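Local coordinates for protein predicted ancestral HMA domain of Pik-1 from Oryza spp. (Synthetic construct, PDB 7BNT) that is a predicted ancestral HMA domain of the rice immune receptor Pik-1 that probably binds AVR-Pik effectors of the blast fungus, at residues B[10-13]-B[19-22]; B[25-30]-B[46-51]. All coordinates share one frame; numbering follows the deposited sequence. Where two conformers were deposited one is given.

Overall arrangement
Both contacts use helix 17-28 and lie along the antiparallel sheet. Contact 1 sets the early part of the helix against V12 and P13, just after strand 6-11. Contact 2 sets its later part over strand 45-50. They follow one another along the chain, contact 1 closing before contact 2 opens, and their centres are 11 Å apart. Strands 6-11 and 45-50 are neighbours in the sheet, and a probable hydrogen bond of 2.8 Å links I10 O to I46 N. V12 CG1 also packs on I46 CD1 at 3.5 Å. One helix thus packs on strand 45-50 and on the chain leaving its neighbour, as in the ferredoxin-like fold of heavy-metal-associated (HMA) domains.

Contact 1: residues B[10-13]-B[19-22]; sequences IKVP and CRSK
P13 and C19 make the closest apolar contact between residues 10-13 and 19-22. The sulfur C19 SG comes in obliquely at the CB-CG corner of the proline ring, at 3.6 Å from P13 CG and 3.9 Å from P13 CB. The C19 side chain starts toward the other segment. Its sulfur is turned anti to the backbone N (chi1 -174°) and lies beside the carbonyl carbon, where it meets the ring. A second apolar touch is looser. V12 CG2 lies 4.4 Å from R20 CG, so only the first part of the arginine chain takes part.

No hydrogen bond crosses between the segments. The carbonyl oxygen P13 O faces the helix backbone at 4.1 Å from R20 CA. It is buried there and has no polar partner in the model. The charged end of R20 leads away from residues 10-13. Its NH2 forms a salt bridge with D17 OD1, and its NH1 is hydrogen-bonded to R43 O. These two partners hold the guanidinium group, while the aliphatic part stays next to V12. On the helix side, C19 N is hydrogen-bonded to S16 OG.

The turn after P13 and the first residues of helix 17-28 occupy the place of the MxCxxC motif of metal-carrying HMA domains. Here M14, S16 and C19 appear to occupy the three signature positions, with a serine in place of the first cysteine. C19 packs on proline in this arrangement.

The chain leaves strand 6-11, turns through V12 and P13, and enters helix 17-28. Backbone bonds tie I10 to I46, K11 to E70 and V12 to D44, fixing the strand end between its two neighbours. I10 packs under helix 55-65 against L58, V59 and L62, while C19 touches V66 just beyond that helix.

Contact 2: residues B[25-30]-B[46-51]; sequences ALVAST and IEVVGD. With EDO (1,2-ethanediol), chain D.
V27 meets I46 and V48 through methyl groups, and no aromatic ring takes part. The flat group next to this packing is the carbonyl of L26. Its oxygen accepts two hydroxyl bonds, one from each face of its plane. T30 OG1 donates at 2.9 Å to L26 O with a C=O...O angle of 137°. S29 OG donates to L26 O at 2.8 Å from the other face. Both bonds are tilted from the plane, and they tie the side chains of S29 and T30 back to the L26 carbonyl.

The two branches of V27 divide the strand between them. CG1 is anti to the backbone N (chi1 177°) and reaches V48, where V27 CG1 lies 3.7 Å from V48 CG2 in an oblique crossing. V48 has two deposited conformers, so this detail holds for one of them. The other branch meets isoleucine tip to tip, with V27 CG2 at 4.1 Å from I46 CD1. All three side chains are buried, and V36 also touches V27.

A 1,2-ethanediol, probably from the crystallisation liquor, lies by the carbonyl oxygens of A28, S29 and T30, with its O2 at 3.0 Å from T30 O. Across the sheet, E47 points away from the helix and is hydrogen-bonded to the other protein of the assembly.

Alternate strand residues thus serve two sides: I46 and V48 face the core, E47 a binding surface. This helix-on-sheet packing is typical of the beta-alpha-beta-beta-alpha-beta fold of HMA domains.

Contact 1: residues B[10-13]-B[19-22]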
loop_
_atom_site.group_PDB
_atom_site.type_symbol
_atom_site.label_atom_id
_atom_site.label_comp_id
_atom_site.label_asym_id
_atom_site.label_seq_id
_atom_site.Cartn_x
_atom_site.Cartn_y
_atom_site.Cartn_z
ATOM N N ILE B 10 3.088 6.699 -0.771
ATOM C CA ILE B 10 2.892 8.101 -0.354
ATOM C C ILE B 10 2.770 8.147 1.169
ATOM O O ILE B 10 1.943 7.433 1.743
ATOM C CB ILE B 10 1.676 8.743 -1.056
ATOM C CG1 ILE B 10 1.888 8.801 -2.569
ATOM C CG2 ILE B 10 1.419 10.125 -0.487
ATOM C CD1 ILE B 10 0.634 9.149 -3.360
ATOM N N LYS B 11 3.587 8.972 1.803
ATOM C CA LYS B 11 3.480 9.238 3.252
ATOM C C LYS B 11 2.297 10.181 3.477
ATOM O O LYS B 11 2.169 11.191 2.746
ATOM C CB LYS B 11 4.761 9.861 3.802
ATOM C CG LYS B 11 4.753 10.065 5.321
ATOM C CD LYS B 11 6.152 10.331 5.869
ATOM C CE LYS B 11 6.215 10.606 7.353
ATOM N NZ LYS B 11 7.611 10.849 7.801
ATOM N N VAL B 12 1.432 9.801 4.398
ATOM C CA VAL B 12 0.177 10.554 4.623
ATOM C C VAL B 12 0.172 11.098 6.028
ATOM O O VAL B 12 0.826 10.562 6.911
ATOM C CB VAL B 12 -1.074 9.707 4.360
ATOM C CG1 VAL B 12 -1.148 9.332 2.888
ATOM C CG2 VAL B 12 -1.134 8.483 5.259
ATOM N N PRO B 13 -0.656 12.139 6.247
ATOM C CA PRO B 13 -0.754 12.775 7.549
ATOM C C PRO B 13 -1.312 11.790 8.577
ATOM O O PRO B 13 -2.219 11.000 8.296
ATOM C CB PRO B 13 -1.699 13.948 7.270
ATOM C CG PRO B 13 -2.560 13.424 6.142
ATOM C CD PRO B 13 -1.558 12.742 5.253
ATOM N N CYS B 19 -8.115 10.863 10.006
ATOM C CA CYS B 19 -7.337 11.526 8.935
ATOM C C CYS B 19 -6.682 10.475 8.019
ATOM O O CYS B 19 -6.702 10.590 6.781
ATOM C CB CYS B 19 -6.292 12.401 9.599
ATOM S SG CYS B 19 -5.381 13.397 8.409
ATOM N N ARG B 20 -6.034 9.494 8.617
ATOM C CA ARG B 20 -5.356 8.436 7.851
ATOM C C ARG B 20 -6.404 7.677 7.021
ATOM O O ARG B 20 -6.153 7.399 5.833
ATOM C CB ARG B 20 -4.563 7.543 8.798
ATOM C CG ARG B 20 -3.783 6.461 8.078
ATOM C CD ARG B 20 -2.898 5.674 9.025
ATOM N NE ARG B 20 -3.711 4.945 9.980
ATOM C CZ ARG B 20 -3.253 4.116 10.906
ATOM N NH1 ARG B 20 -1.958 3.910 11.038
ATOM N NH2 ARG B 20 -4.102 3.508 11.719
ATOM N N SER B 21 -7.569 7.422 7.598
ATOM C CA SER B 21 -8.686 6.764 6.887
ATOM C C SER B 21 -9.242 7.639 5.744
ATOM O O SER B 21 -9.588 7.065 4.677
ATOM C CB SER B 21 -9.742 6.380 7.872
ATOM O OG SER B 21 -9.298 5.293 8.683
ATOM N N LYS B 22 -9.311 8.964 5.925
ATOM C CA LYS B 22 -9.707 9.911 4.846
ATOM C C LYS B 22 -8.688 9.794 3.690
ATOM O O LYS B 22 -9.081 9.807 2.515
ATOM C CB LYS B 22 -9.798 11.337 5.389
ATOM C CG LYS B 22 -10.324 12.354 4.400
ATOM C CD LYS B 22 -10.752 13.680 5.016
ATOM C CE LYS B 22 -11.374 14.602 3.981
ATOM N NZ LYS B 22 -12.395 15.508 4.557
#

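Contact 2: residues B[25-30]-B[46-51]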
loop_
_atom_site.group_PDB
_atom_site.type_symbol
_atom_site.label_atom_id
_atom_site.label_comp_id
_atom_site.label_asym_id
_atom_site.label_seq_id
_atom_site.Cartn_x
_atom_site.Cartn_y
_atom_site.Cartn_z
ATOM N N ALA B 25 -9.310 6.537 1.885
ATOM C CA ALA B 25 -10.548 6.664 1.096
ATOM C C ALA B 25 -10.282 7.447 -0.189
ATOM O O ALA B 25 -10.738 7.023 -1.280
ATOM C CB ALA B 25 -11.631 7.335 1.895
ATOM N N LEU B 26 -9.556 8.551 -0.082
ATOM C CA LEU B 26 -9.254 9.377 -1.273
ATOM C C LEU B 26 -8.465 8.532 -2.267
ATOM O O LEU B 26 -8.824 8.493 -3.477
ATOM C CB LEU B 26 -8.515 10.646 -0.869
ATOM C CG LEU B 26 -8.215 11.605 -2.018
ATOM C CD1 LEU B 26 -8.045 13.022 -1.488
ATOM C CD2 LEU B 26 -6.972 11.208 -2.804
ATOM N N VAL B 27 -7.406 7.863 -1.811
ATOM C CA VAL B 27 -6.578 7.072 -2.755
ATOM C C VAL B 27 -7.431 5.950 -3.341
ATOM O O VAL B 27 -7.426 5.771 -4.569
ATOM C CB VAL B 27 -5.305 6.554 -2.082
ATOM C CG1 VAL B 27 -4.530 5.682 -3.054
ATOM C CG2 VAL B 27 -4.468 7.724 -1.567
ATOM N N ALA B 28 -8.148 5.212 -2.507
ATOM C CA ALA B 28 -8.929 4.049 -2.966
ATOM C C ALA B 28 -9.953 4.488 -4.044
ATOM O O ALA B 28 -10.250 3.675 -4.908
ATOM C CB ALA B 28 -9.604 3.381 -1.797
ATOM N N SER B 29 -10.494 5.709 -3.936
ATOM C CA SER B 29 -11.543 6.348 -4.770
ATOM C C SER B 29 -10.993 6.746 -6.147
ATOM O O SER B 29 -11.821 7.061 -7.038
ATOM C CB SER B 29 -12.180 7.559 -4.039
ATOM O OG SER B 29 -11.462 8.784 -4.251
ATOM N N THR B 30 -9.658 6.761 -6.309
ATOM C CA THR B 30 -8.978 7.345 -7.486
ATOM C C THR B 30 -9.116 6.386 -8.670
ATOM O O THR B 30 -8.976 5.170 -8.486
ATOM C CB THR B 30 -7.527 7.701 -7.117
ATOM O OG1 THR B 30 -7.575 8.677 -6.057
ATOM C CG2 THR B 30 -6.742 8.264 -8.274
ATOM N N ILE B 46 0.778 4.964 2.479
ATOM C CA ILE B 46 -0.184 4.229 1.645
ATOM C C ILE B 46 0.566 3.746 0.422
ATOM O O ILE B 46 1.177 4.544 -0.296
ATOM C CB ILE B 46 -1.400 5.081 1.262
ATOM C CG1 ILE B 46 -2.126 5.628 2.497
ATOM C CG2 ILE B 46 -2.342 4.284 0.359
ATOM C CD1 ILE B 46 -3.212 6.607 2.156
ATOM N N GLU B 47 0.551 2.436 0.252
ATOM C CA GLU B 47 1.060 1.794 -0.974
ATOM C C GLU B 47 -0.120 1.551 -1.902
ATOM O O GLU B 47 -1.092 0.900 -1.493
ATOM C CB GLU B 47 1.725 0.496 -0.592
ATOM C CG GLU B 47 2.499 -0.166 -1.680
ATOM C CD GLU B 47 3.241 -1.344 -1.038
ATOM O OE1 GLU B 47 2.657 -2.431 -0.914
ATOM O OE2 GLU B 47 4.388 -1.152 -0.555
ATOM N N VAL B 48 -0.050 2.085 -3.110
ATOM C CA VAL B 48 -1.181 1.948 -4.059
ATOM C C VAL B 48 -0.641 1.333 -5.343
ATOM O O VAL B 48 0.457 1.698 -5.798
ATOM C CB VAL B 48 -1.917 3.273 -4.300
ATOM C CG1 VAL B 48 -0.974 4.342 -4.797
ATOM C CG2 VAL B 48 -3.082 3.093 -5.258
ATOM N N VAL B 49 -1.436 0.403 -5.865
ATOM C CA VAL B 49 -1.140 -0.369 -7.089
ATOM C C VAL B 49 -2.291 -0.142 -8.064
ATOM O O VAL B 49 -3.471 -0.187 -7.680
ATOM C CB VAL B 49 -0.923 -1.851 -6.779
ATOM C CG1 VAL B 49 -0.886 -2.715 -8.025
ATOM C CG2 VAL B 49 0.341 -2.014 -5.979
ATOM N N GLY B 50 -1.939 0.092 -9.304
ATOM C CA GLY B 50 -2.947 0.223 -10.341
ATOM C C GLY B 50 -2.317 0.631 -11.639
ATOM O O GLY B 50 -1.161 0.416 -11.836
ATOM N N ASP B 51 -3.111 1.154 -12.527
ATOM C CA ASP B 51 -2.541 1.603 -13.809
ATOM C C ASP B 51 -3.136 2.960 -14.152
ATOM O O ASP B 51 -4.248 3.281 -13.736
ATOM C CB ASP B 51 -2.678 0.488 -14.837
ATOM C CG ASP B 51 -4.106 0.078 -15.031
ATOM O OD1 ASP B 51 -4.871 0.945 -15.462
ATOM O OD2 ASP B 51 -4.443 -1.092 -14.738
HETATM C C1 EDO D . -12.090 2.604 -7.741
HETATM O O1 EDO D . -11.847 3.996 -7.633
HETATM C C2 EDO D . -11.440 2.010 -8.934
HETATM O O2 EDO D . -10.143 2.553 -9.197
#